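Local coordinates for protein putative Phosphate (PDB 3DAO) that is probably a phosphatase of the haloacid dehalogenase-like hydrolase family, removing phosphate from a substrate that has not been identified, at residues S46-D49 against R50-K54; S253-R256 against Q257-A261. One frame throughout, in Å; residues are numbered along the deposited sequence.

Contact 1: residues S46-D49 against R50-K54; sequences SVID and RLIDK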
loop_
_atom_site.group_PDB
_atom_site.type_symbol
_atom_site.label_atom_id
_atom_site.label_comp_id
_atom_site.label_asym_id
_atom_site.label_seq_id
_atom_site.Cartn_x
_atom_site.Cartn_y
_atom_site.Cartn_z
ATOM N N SER A 46 -8.640 10.175 -18.865
ATOM C CA SER A 46 -8.273 10.893 -20.098
ATOM C C SER A 46 -7.021 11.716 -19.935
ATOM O O SER A 46 -6.112 11.716 -20.759
ATOM C CB SER A 46 -9.439 11.782 -20.557
ATOM O OG SER A 46 -9.042 12.578 -21.672
ATOM N N VAL A 47 -6.965 12.422 -18.808
ATOM C CA VAL A 47 -5.821 13.295 -18.530
ATOM C C VAL A 47 -4.547 12.471 -18.324
ATOM O O VAL A 47 -3.507 12.755 -18.905
ATOM C CB VAL A 47 -6.132 14.240 -17.328
ATOM C CG1 VAL A 47 -4.892 14.961 -16.868
ATOM C CG2 VAL A 47 -7.258 15.241 -17.709
ATOM N N ILE A 48 -4.649 11.400 -17.546
ATOM C CA ILE A 48 -3.479 10.547 -17.284
ATOM C C ILE A 48 -2.973 9.928 -18.592
ATOM O O ILE A 48 -1.777 9.874 -18.870
ATOM C CB ILE A 48 -3.806 9.465 -16.193
ATOM C CG1 ILE A 48 -4.020 10.135 -14.830
ATOM C CG2 ILE A 48 -2.752 8.402 -16.159
ATOM C CD1 ILE A 48 -4.640 9.214 -13.772
ATOM N N ASP A 49 -3.914 9.537 -19.435
ATOM C CA ASP A 49 -3.580 8.909 -20.719
ATOM C C ASP A 49 -2.790 9.916 -21.541
ATOM O O ASP A 49 -1.738 9.605 -22.124
ATOM C CB ASP A 49 -4.859 8.476 -21.464
ATOM C CG ASP A 49 -4.559 7.632 -22.669
ATOM O OD1 ASP A 49 -3.831 6.647 -22.544
ATOM O OD2 ASP A 49 -4.997 7.991 -23.763
ATOM N N ARG A 50 -3.247 11.161 -21.479
ATOM C CA ARG A 50 -2.597 12.246 -22.232
ATOM C C ARG A 50 -1.190 12.529 -21.731
ATOM O O ARG A 50 -0.256 12.735 -22.496
ATOM C CB ARG A 50 -3.458 13.524 -22.201
ATOM C CG ARG A 50 -4.734 13.457 -23.058
ATOM C CD ARG A 50 -5.728 14.557 -22.706
ATOM N NE ARG A 50 -5.236 15.775 -23.306
ATOM C CZ ARG A 50 -5.595 17.004 -22.973
ATOM N NH1 ARG A 50 -6.461 17.215 -22.011
ATOM N NH2 ARG A 50 -5.039 18.029 -23.612
ATOM N N LEU A 51 -1.041 12.490 -20.407
ATOM C CA LEU A 51 0.269 12.722 -19.767
ATOM C C LEU A 51 1.207 11.587 -20.131
ATOM O O LEU A 51 2.386 11.799 -20.458
ATOM C CB LEU A 51 0.120 12.849 -18.234
ATOM C CG LEU A 51 -0.617 14.099 -17.728
ATOM C CD1 LEU A 51 -0.885 13.992 -16.200
ATOM C CD2 LEU A 51 0.107 15.394 -18.097
ATOM N N ILE A 52 0.682 10.368 -20.148
ATOM C CA ILE A 52 1.529 9.220 -20.476
ATOM C C ILE A 52 2.033 9.297 -21.923
ATOM O O ILE A 52 3.205 9.051 -22.215
ATOM C CB ILE A 52 0.827 7.906 -20.212
ATOM C CG1 ILE A 52 0.665 7.764 -18.698
ATOM C CG2 ILE A 52 1.677 6.732 -20.786
ATOM C CD1 ILE A 52 -0.289 6.623 -18.238
ATOM N N ASP A 53 1.123 9.702 -22.783
ATOM C CA ASP A 53 1.380 9.893 -24.225
ATOM C C ASP A 53 2.436 10.975 -24.451
ATOM O O ASP A 53 3.151 10.951 -25.446
ATOM C CB ASP A 53 0.082 10.222 -24.983
ATOM C CG ASP A 53 -0.797 9.001 -25.170
ATOM O OD1 ASP A 53 -0.318 7.894 -24.879
ATOM O OD2 ASP A 53 -1.973 9.145 -25.568
ATOM N N LYS A 54 2.573 11.883 -23.488
ATOM C CA LYS A 54 3.575 12.967 -23.543
ATOM C C LYS A 54 4.920 12.461 -23.070
ATOM O O LYS A 54 5.917 13.176 -23.100
ATOM C CB LYS A 54 3.167 14.203 -22.732
ATOM C CG LYS A 54 2.013 15.002 -23.347
HETATM O O HOH W 1 -8.735 15.103 -21.348
#

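Contact 2: residues S253-R256 against Q257-A261; sequences SNAR and QEVIA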
loop_
_atom_site.group_PDB
_atom_site.type_symbol
_atom_site.label_atom_id
_atom_site.label_comp_id
_atom_site.label_asym_id
_atom_site.label_seq_id
_atom_site.Cartn_x
_atom_site.Cartn_y
_atom_site.Cartn_z
ATOM N N SER A 253 -5.438 19.148 0.642
ATOM C CA SER A 253 -5.517 20.196 1.679
ATOM C C SER A 253 -6.202 19.769 2.964
ATOM O O SER A 253 -6.115 20.461 3.979
ATOM C CB SER A 253 -6.136 21.506 1.097
ATOM O OG SER A 253 -7.471 21.312 0.666
ATOM N N ASN A 254 -6.867 18.628 2.937
ATOM C CA ASN A 254 -7.560 18.140 4.114
ATOM C C ASN A 254 -6.690 17.186 4.919
ATOM O O ASN A 254 -7.125 16.631 5.925
ATOM C CB ASN A 254 -8.878 17.446 3.783
ATOM C CG ASN A 254 -8.699 16.221 2.898
ATOM O OD1 ASN A 254 -8.172 16.329 1.789
ATOM N ND2 ASN A 254 -9.191 15.062 3.359
ATOM N N ALA A 255 -5.455 17.029 4.469
ATOM C CA ALA A 255 -4.494 16.141 5.117
ATOM C C ALA A 255 -3.966 16.788 6.389
ATOM O O ALA A 255 -4.046 17.992 6.579
ATOM C CB ALA A 255 -3.273 15.848 4.163
ATOM N N ARG A 256 -3.341 15.983 7.221
ATOM C CA ARG A 256 -2.679 16.523 8.411
ATOM C C ARG A 256 -1.611 17.536 8.069
ATOM O O ARG A 256 -0.968 17.487 7.011
ATOM C CB ARG A 256 -2.054 15.418 9.264
ATOM C CG ARG A 256 -3.064 14.685 10.116
ATOM C CD ARG A 256 -2.393 13.992 11.282
ATOM N NE ARG A 256 -1.519 14.870 12.058
ATOM C CZ ARG A 256 -1.866 15.488 13.181
ATOM N NH1 ARG A 256 -3.072 15.343 13.669
ATOM N NH2 ARG A 256 -0.994 16.253 13.820
ATOM N N GLN A 257 -1.385 18.421 9.030
ATOM C CA GLN A 257 -0.383 19.479 8.947
ATOM C C GLN A 257 0.996 18.979 8.549
ATOM O O GLN A 257 1.755 19.648 7.811
ATOM C CB GLN A 257 -0.294 20.228 10.329
ATOM C CG GLN A 257 -1.517 21.099 10.623
ATOM C CD GLN A 257 -1.900 21.267 12.114
ATOM O OE1 GLN A 257 -1.279 20.689 13.029
ATOM N NE2 GLN A 257 -2.959 22.058 12.348
ATOM N N GLU A 258 1.353 17.811 9.074
ATOM C CA GLU A 258 2.686 17.262 8.783
ATOM C C GLU A 258 2.816 16.826 7.332
ATOM O O GLU A 258 3.904 16.876 6.741
ATOM C CB GLU A 258 3.042 16.084 9.682
ATOM C CG GLU A 258 3.154 16.445 11.144
ATOM C CD GLU A 258 1.812 16.569 11.839
ATOM O OE1 GLU A 258 0.787 16.264 11.206
ATOM O OE2 GLU A 258 1.785 16.943 13.043
ATOM N N VAL A 259 1.695 16.368 6.775
ATOM C CA VAL A 259 1.699 15.898 5.366
ATOM C C VAL A 259 1.831 17.145 4.501
ATOM O O VAL A 259 2.660 17.219 3.584
ATOM C CB VAL A 259 0.455 15.097 5.033
ATOM C CG1 VAL A 259 0.498 14.648 3.573
ATOM C CG2 VAL A 259 0.314 13.894 5.994
ATOM N N ILE A 260 1.031 18.157 4.832
ATOM C CA ILE A 260 1.061 19.403 4.089
ATOM C C ILE A 260 2.472 19.966 4.097
ATOM O O ILE A 260 2.993 20.389 3.077
ATOM C CB ILE A 260 0.062 20.439 4.637
ATOM C CG1 ILE A 260 -1.360 19.959 4.314
ATOM C CG2 ILE A 260 0.389 21.843 4.038
ATOM C CD1 ILE A 260 -2.488 20.750 4.999
ATOM N N ALA A 261 3.133 19.866 5.244
ATOM C CA ALA A 261 4.463 20.474 5.400
ATOM C C ALA A 261 5.518 19.710 4.640
ATOM O O ALA A 261 6.537 20.274 4.211
ATOM C CB ALA A 261 4.869 20.562 6.890
#

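Contact 1: residues S46-D49 against R50-K54
Ser46 and Arg50 sit one turn apart on the last two turns of helix 42-53 and meet twice, once through the backbone and once through water. Arg50 N gives its hydrogen to Ser46 O over 3.0 Å, and a single water takes one from Arg50 NH1 at 3.2 Å while lying 2.6 Å from Ser46 OG. The arginine's aliphatic part runs back past the Ser46 carbonyl, and the bend at chi3 (77°) then turns the guanidinium outward from the helix, with NH1 at the water. Three more bonds of the same i to i+4 kind follow, Leu51 N to Val47 O, Ile52 N to Ile48 O and Asp53 N to Asp49 O, so each carbonyl from Ser46 to Asp49 has its amide.

Two faces differ in chemistry. On the buried one, Ile48 CG2 rests 3.7 Å from Ile52 CD1, and both isoleucines reach Phe58 of strand 57-61; Val47 lies alongside Leu51, facing helix 274-281. On the other, Asp49 and Asp53 bring their OD2 atoms to 3.7 Å, with the carboxylate planes turned 69° apart. Asp49 swings CG away from its own N (chi1 -171°), toward the next turn. The OD1 atoms of both aspartates form salt bridges with Lys79 NZ, whose charge probably offsets the repulsion between them. This end of the helix is thus held to the fold in two ways: by aliphatic packing against strand and helix, and by one lysine shared between two acids, while the polar link between the arginine and serine side chains runs through a water.

Contact 2: residues S253-R256 against Q257-A261
The start of helix 257-262, just after the loop that leaves strand 248-252, is where Arg256 and Glu258 join side chains. Arg256 is the N-cap residue, and its guanidinium grips the carboxylate side-on with two nitrogens: NE reaches Glu258 OE1 at 2.8 Å, and NH2 reaches Glu258 OE2 at 3.0 Å. The second bond is the straighter, 167° at the hydrogen, and uses the syn lone pair of OE2 with that oxygen in the guanidinium plane. The NE bond is less regular, since it meets OE1 on the syn side but well out of the carboxylate plane. A weak third bond runs from NH2 to OE1. The two flat groups are nearly coplanar, 20° apart, and the side chains lie alongside each other. Both chains have to fold for this: Arg256 bends at chi3 and Glu258 at chi2 (79°), which brings the carboxylate back toward the cap.

The backbone of the same residue is used too: Arg256 O opens the helical hydrogen bonding. It accepts from Ile260 N at 3.0 Å in a nearly straight bond, and more weakly from Val259 N. The apolar side chains tie the loop to the same turn. Ala255 CB sits 3.9 Å from Val259 CB, and Val259 in turn touches Leu243 of helix 240-245. Ile260 CD1 comes within 3.5 Å of Ala255 O and also approaches Ser253 O. The Glu258 side chain also touches Leu237 and Ile240. Sharing both carboxylate oxygens with one guanidinium should favour the ionised form of Glu258 and help keep the carboxylate close to the guanidinium plane, stitching the cap residue to the first turn.

In the fold
Contact 1 comes first along the chain, on the helix of the beta-alpha-beta unit formed by strand 23-26, helix 42-53 and strand 57-61; contact 2 follows some two hundred residues later, between strand 248-252 and helix 257-262. Their centres are about 27 Å apart and their nearest atoms about 17 Å, so they do not touch. Both lie on connections between strands of the eight-stranded mixed sheet that includes strands 57-61, 23-26, 230-234 and 248-252, the core domain expected of the haloacid dehalogenase family. Ala255 of contact 2 lies near a probable family signature at Asp27, Asp29 and Thr31, whereas contact 1 lies within a helix whose Ile48 and Ile52 pack on Phe58 of strand 57-61.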